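Local structure of major extracellular endoglucanase (Xanthomonas campestris pv. campestris, 4TUF) at residues 56-61 with 276-281; 236-241 with 310-315. The protein hydrolyses internal beta-1,4-glucosidic linkages in cellulose, lichenin and cereal beta-glucans, here represented by its glycoside hydrolase family 5 catalytic domain. All blocks are in the same frame, centred on the assembly; numbering follows the deposited sequence. Where two conformers were deposited one is given.

Contact 1: 56-61 with 276-281; sequences AVRLPF and LGEFGG
R58 and E278 meet in a salt bridge: R58 NH1 donates a hydrogen bond to E278 OE2 at 2.8 Å. The bond is bent, with an N-H...O angle of 134°. OE2 accepts through its anti lone pair, the one turned away from OE1, and lies near the edge of the guanidinium but 26° out of its plane. The carboxylate and guanidinium planes are themselves strongly twisted against each other. The other oxygen, E278 OE1, faces Y238 OH in a hydrogen bond modelled doubtfully short. R58 has further partners: NH2 forms salt bridges to D153 and E196, and NH1 also bonds N23. Several acceptors therefore fix the rotation of the guanidinium.

The two segments belong to non-neighbouring strands of the (beta/alpha)8 barrel, 56-61 being the second and 276-280 the seventh. R58 consequently has to reach through the barrel interior. Its chain does so fully extended from CG to NE, with CG anti to the backbone N (chi1 -173°), and crosses the E278 side chain at about a right angle. By similarity E278 is the nucleophile and nearby E157 the proton donor, consistent with R58 positioning the nucleophile as the corresponding arginine does in this family.

Outward from the charged pair, the backbone of G277 lies alongside the arginine. G277 O is 3.5 Å from R58 CD, while G277 C lies over one face of the guanidinium, 4.2 Å from its plane and off-centre. N23 ND2 hydrogen-bonds that same carbonyl. On the other side of strand 56-61, V57 and L59 pack against helix 88-102.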
# COMPACT_ATOMS: atom_id res chain seq x y z
N ALA A 56 7.28 8.86 -3.89
CA ALA A 56 6.00 8.20 -4.03
C ALA A 56 5.36 7.95 -2.67
O ALA A 56 6.05 7.71 -1.69
CB ALA A 56 6.16 6.89 -4.79
N VAL A 57 4.04 8.00 -2.63
CA VAL A 57 3.30 7.89 -1.39
C VAL A 57 2.05 7.02 -1.58
O VAL A 57 1.32 7.16 -2.57
CB VAL A 57 2.91 9.29 -0.85
CG1 VAL A 57 1.56 9.28 -0.17
CG2 VAL A 57 3.98 9.82 0.08
N ARG A 58 1.81 6.12 -0.64
CA ARG A 58 0.58 5.34 -0.62
C ARG A 58 -0.35 5.91 0.46
O ARG A 58 0.01 5.93 1.63
CB ARG A 58 0.89 3.86 -0.35
CG ARG A 58 -0.29 2.91 -0.47
CD ARG A 58 0.21 1.47 -0.35
NE ARG A 58 -0.84 0.46 -0.44
CZ ARG A 58 -1.42 -0.12 0.61
NH1 ARG A 58 -1.06 0.24 1.84
NH2 ARG A 58 -2.35 -1.04 0.44
N LEU A 59 -1.52 6.38 0.04
CA LEU A 59 -2.47 7.05 0.94
C LEU A 59 -3.69 6.20 1.30
O LEU A 59 -4.64 6.12 0.53
CB LEU A 59 -2.97 8.35 0.31
CG LEU A 59 -2.26 9.65 0.67
CD1 LEU A 59 -3.07 10.82 0.14
CD2 LEU A 59 -2.07 9.77 2.17
N PRO A 60 -3.66 5.56 2.48
CA PRO A 60 -4.88 4.91 2.95
C PRO A 60 -6.02 5.91 3.18
O PRO A 60 -5.77 7.03 3.61
CB PRO A 60 -4.45 4.27 4.28
CG PRO A 60 -2.97 4.07 4.14
CD PRO A 60 -2.49 5.23 3.31
N PHE A 61 -7.24 5.51 2.86
CA PHE A 61 -8.42 6.32 3.16
C PHE A 61 -9.58 5.39 3.54
O PHE A 61 -9.48 4.18 3.41
CB PHE A 61 -8.81 7.21 1.98
CG PHE A 61 -9.32 6.44 0.79
CD1 PHE A 61 -10.67 6.15 0.66
CD2 PHE A 61 -8.44 6.00 -0.20
CE1 PHE A 61 -11.14 5.43 -0.43
CE2 PHE A 61 -8.91 5.29 -1.28
CZ PHE A 61 -10.26 5.00 -1.40
N LEU A 276 6.03 -4.28 -3.57
CA LEU A 276 5.36 -4.47 -2.29
C LEU A 276 4.57 -3.22 -1.87
O LEU A 276 5.12 -2.13 -1.77
CB LEU A 276 6.38 -4.83 -1.21
CG LEU A 276 7.13 -6.12 -1.47
CD1 LEU A 276 8.23 -6.32 -0.43
CD2 LEU A 276 6.16 -7.28 -1.49
N GLY A 277 3.28 -3.39 -1.62
CA GLY A 277 2.45 -2.31 -1.13
C GLY A 277 2.78 -1.92 0.30
O GLY A 277 2.73 -0.75 0.66
N GLU A 278 3.12 -2.92 1.11
CA GLU A 278 3.58 -2.69 2.48
C GLU A 278 4.66 -3.69 2.86
O GLU A 278 4.49 -4.90 2.68
CB GLU A 278 2.42 -2.79 3.47
CG GLU A 278 1.38 -1.69 3.38
CD GLU A 278 0.27 -1.87 4.40
OE1 GLU A 278 0.47 -2.64 5.35
OE2 GLU A 278 -0.81 -1.24 4.24
N PHE A 279 5.76 -3.18 3.38
CA PHE A 279 6.77 -4.01 4.03
C PHE A 279 7.52 -3.15 5.04
O PHE A 279 7.64 -1.93 4.87
CB PHE A 279 7.72 -4.63 3.00
CG PHE A 279 8.64 -3.63 2.35
CD1 PHE A 279 8.21 -2.85 1.30
CD2 PHE A 279 9.95 -3.50 2.79
CE1 PHE A 279 9.06 -1.94 0.70
CE2 PHE A 279 10.80 -2.59 2.19
CZ PHE A 279 10.36 -1.81 1.15
N GLY A 280 8.02 -3.78 6.10
CA GLY A 280 8.65 -3.01 7.16
C GLY A 280 8.63 -3.69 8.51
O GLY A 280 8.18 -4.83 8.65
N GLY A 281 9.13 -2.97 9.51
CA GLY A 281 9.32 -3.53 10.84
C GLY A 281 10.28 -2.68 11.66
O GLY A 281 10.83 -1.70 11.16

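Contact 2: 236-241 with 310-315; sequences HVYGPD and FYWSWN
The rings of Y238 and W312 meet obliquely, with planes at 70° and the centroid of the six-membered indole ring 5.0 Å from that of the tyrosine. CD1 and CE1 of Y238 approach CE3 and CZ3 of W312. The separation of Y238 CD1 from W312 CE3 is 3.5 Å; the still closer approach of CE1 is doubtful. W312 was deposited in two conformers, so the description holds for one of them. F25 also meets the indole, with planes inclined at about 60°, and T321 touches it from a loop.

Both residues stand at the C-terminal ends of strands in the (beta/alpha)8 barrel, Y238 on the sixth and W312 just after the eighth; strand 276-280 runs between. This is the catalytic end of the barrel, and a tryptophan at this place commonly lines the sugar-binding cleft in family 5 enzymes, consistent with its partial exposure here. The peptide bond from W312 to S313 is cis, a feature shared by many relatives in this clan. With CG anti to the backbone N (chi1 -173°), the W312 side chain is directed across to the tyrosine, and the two side chains cross at about a right angle.

At its polar end Y238 leaves the aromatic contact: OH points away from the indole to the carboxylates, bonding E157 on top of its approach to E278. H236 ND1, two residues earlier on the same strand, also bonds E157. Beyond the cis peptide the 310-315 segment turns, and S313 OG donates a weak hydrogen bond to N315 O at 2.9 Å.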
# COMPACT_ATOMS: atom_id res chain seq x y z
N HIS A 236 1.62 -7.71 0.32
CA HIS A 236 2.29 -7.24 1.51
C HIS A 236 3.14 -8.36 2.10
O HIS A 236 2.86 -9.54 1.89
CB HIS A 236 1.27 -6.76 2.55
CG HIS A 236 0.43 -5.61 2.10
ND1 HIS A 236 -0.41 -4.93 2.95
CD2 HIS A 236 0.30 -5.02 0.88
CE1 HIS A 236 -1.03 -3.97 2.27
NE2 HIS A 236 -0.61 -4.00 1.02
N VAL A 237 4.18 -7.99 2.83
CA VAL A 237 4.96 -8.96 3.58
C VAL A 237 5.56 -8.28 4.80
O VAL A 237 5.99 -7.13 4.73
CB VAL A 237 6.06 -9.59 2.70
CG1 VAL A 237 6.87 -8.52 2.00
CG2 VAL A 237 6.97 -10.50 3.52
N TYR A 238 5.57 -8.98 5.93
CA TYR A 238 6.15 -8.44 7.16
C TYR A 238 7.09 -9.45 7.82
O TYR A 238 7.22 -10.59 7.35
CB TYR A 238 5.06 -8.04 8.14
CG TYR A 238 3.98 -7.19 7.53
CD1 TYR A 238 4.09 -5.80 7.50
CD2 TYR A 238 2.84 -7.77 6.97
CE1 TYR A 238 3.11 -5.02 6.93
CE2 TYR A 238 1.85 -6.99 6.41
CZ TYR A 238 1.99 -5.62 6.39
OH TYR A 238 1.01 -4.84 5.83
N GLY A 239 7.75 -9.02 8.89
CA GLY A 239 8.73 -9.84 9.58
C GLY A 239 8.34 -10.21 11.00
O GLY A 239 7.18 -10.09 11.39
N PRO A 240 9.33 -10.65 11.78
CA PRO A 240 9.15 -11.26 13.11
C PRO A 240 8.32 -10.43 14.09
O PRO A 240 7.65 -11.02 14.94
CB PRO A 240 10.58 -11.40 13.62
CG PRO A 240 11.41 -11.49 12.39
CD PRO A 240 10.75 -10.58 11.40
N ASP A 241 8.35 -9.10 13.99
CA ASP A 241 7.67 -8.27 14.98
C ASP A 241 6.23 -7.95 14.62
O ASP A 241 5.56 -7.23 15.36
CB ASP A 241 8.45 -6.98 15.22
CG ASP A 241 8.83 -6.28 13.93
OD1 ASP A 241 8.33 -6.68 12.86
OD2 ASP A 241 9.64 -5.33 14.01
N PHE A 310 6.47 0.34 -1.34
CA PHE A 310 6.02 1.31 -0.36
C PHE A 310 6.31 0.83 1.05
O PHE A 310 5.64 -0.08 1.55
CB PHE A 310 4.53 1.58 -0.54
CG PHE A 310 4.18 2.23 -1.85
CD1 PHE A 310 3.92 1.47 -2.97
CD2 PHE A 310 4.11 3.62 -1.96
CE1 PHE A 310 3.60 2.07 -4.17
CE2 PHE A 310 3.80 4.22 -3.16
CZ PHE A 310 3.54 3.45 -4.27
N TYR A 311 7.30 1.45 1.69
CA TYR A 311 7.65 1.11 3.06
C TYR A 311 6.52 1.39 4.05
O TYR A 311 5.75 2.33 3.87
CB TYR A 311 8.91 1.88 3.49
CG TYR A 311 9.56 1.30 4.72
CD1 TYR A 311 10.31 0.13 4.64
CD2 TYR A 311 9.41 1.91 5.96
CE1 TYR A 311 10.91 -0.41 5.77
CE2 TYR A 311 10.01 1.37 7.09
CZ TYR A 311 10.75 0.21 6.98
OH TYR A 311 11.35 -0.33 8.10
N TRP A 312 6.43 0.58 5.09
CA TRP A 312 5.47 0.77 6.17
C TRP A 312 6.20 1.07 7.48
O TRP A 312 6.83 0.17 8.03
CB TRP A 312 4.61 -0.50 6.33
CG TRP A 312 3.47 -0.39 7.29
CD1 TRP A 312 2.53 0.59 7.33
CD2 TRP A 312 3.12 -1.33 8.32
NE1 TRP A 312 1.62 0.34 8.33
CE2 TRP A 312 1.96 -0.83 8.96
CE3 TRP A 312 3.68 -2.52 8.78
CZ2 TRP A 312 1.35 -1.49 10.02
CZ3 TRP A 312 3.06 -3.18 9.83
CH2 TRP A 312 1.92 -2.66 10.44
N SER A 313 6.14 2.31 7.98
CA SER A 313 5.40 3.42 7.38
C SER A 313 6.14 4.73 7.63
O SER A 313 7.22 4.74 8.20
CB SER A 313 4.00 3.52 7.96
OG SER A 313 4.07 3.77 9.35
N TRP A 314 5.53 5.84 7.22
CA TRP A 314 6.06 7.15 7.57
C TRP A 314 5.88 7.40 9.06
O TRP A 314 6.84 7.67 9.77
CB TRP A 314 5.36 8.25 6.76
CG TRP A 314 5.82 9.63 7.11
CD1 TRP A 314 5.09 10.61 7.73
CD2 TRP A 314 7.11 10.20 6.85
NE1 TRP A 314 5.85 11.74 7.88
CE2 TRP A 314 7.09 11.52 7.35
CE3 TRP A 314 8.28 9.71 6.25
CZ2 TRP A 314 8.21 12.36 7.27
CZ3 TRP A 314 9.38 10.55 6.17
CH2 TRP A 314 9.34 11.86 6.68
N ASN A 315 4.64 7.28 9.50
CA ASN A 315 4.25 7.54 10.88
C ASN A 315 4.86 6.57 11.88
O ASN A 315 4.93 5.38 11.64
CB ASN A 315 2.72 7.49 11.00
CG ASN A 315 2.01 7.95 9.74
OD1 ASN A 315 2.10 7.32 8.70
ND2 ASN A 315 1.29 9.05 9.84

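How the contacts relate
Contact 1 is the deeper of the two: its centre lies about 4 Å from the centre of the chain, that of contact 2 about 10 Å, and all of its touching residues are buried; contact 2 lies nearer the mouth of the barrel, where its tryptophan is partly exposed. Their chemistry follows this placing: a charged pair spans the interior, whereas two aromatic rings meet at the rim. Segment 276-281 unites them, since its strand is flanked by those of 236-241 and 310-315. Probable backbone hydrogen bonds, L276 O to F310 N and F279 O to W312 N, each 2.8 Å, join it to the second of these, and Y238 of contact 2 reaches E278 of contact 1 through its hydroxyl.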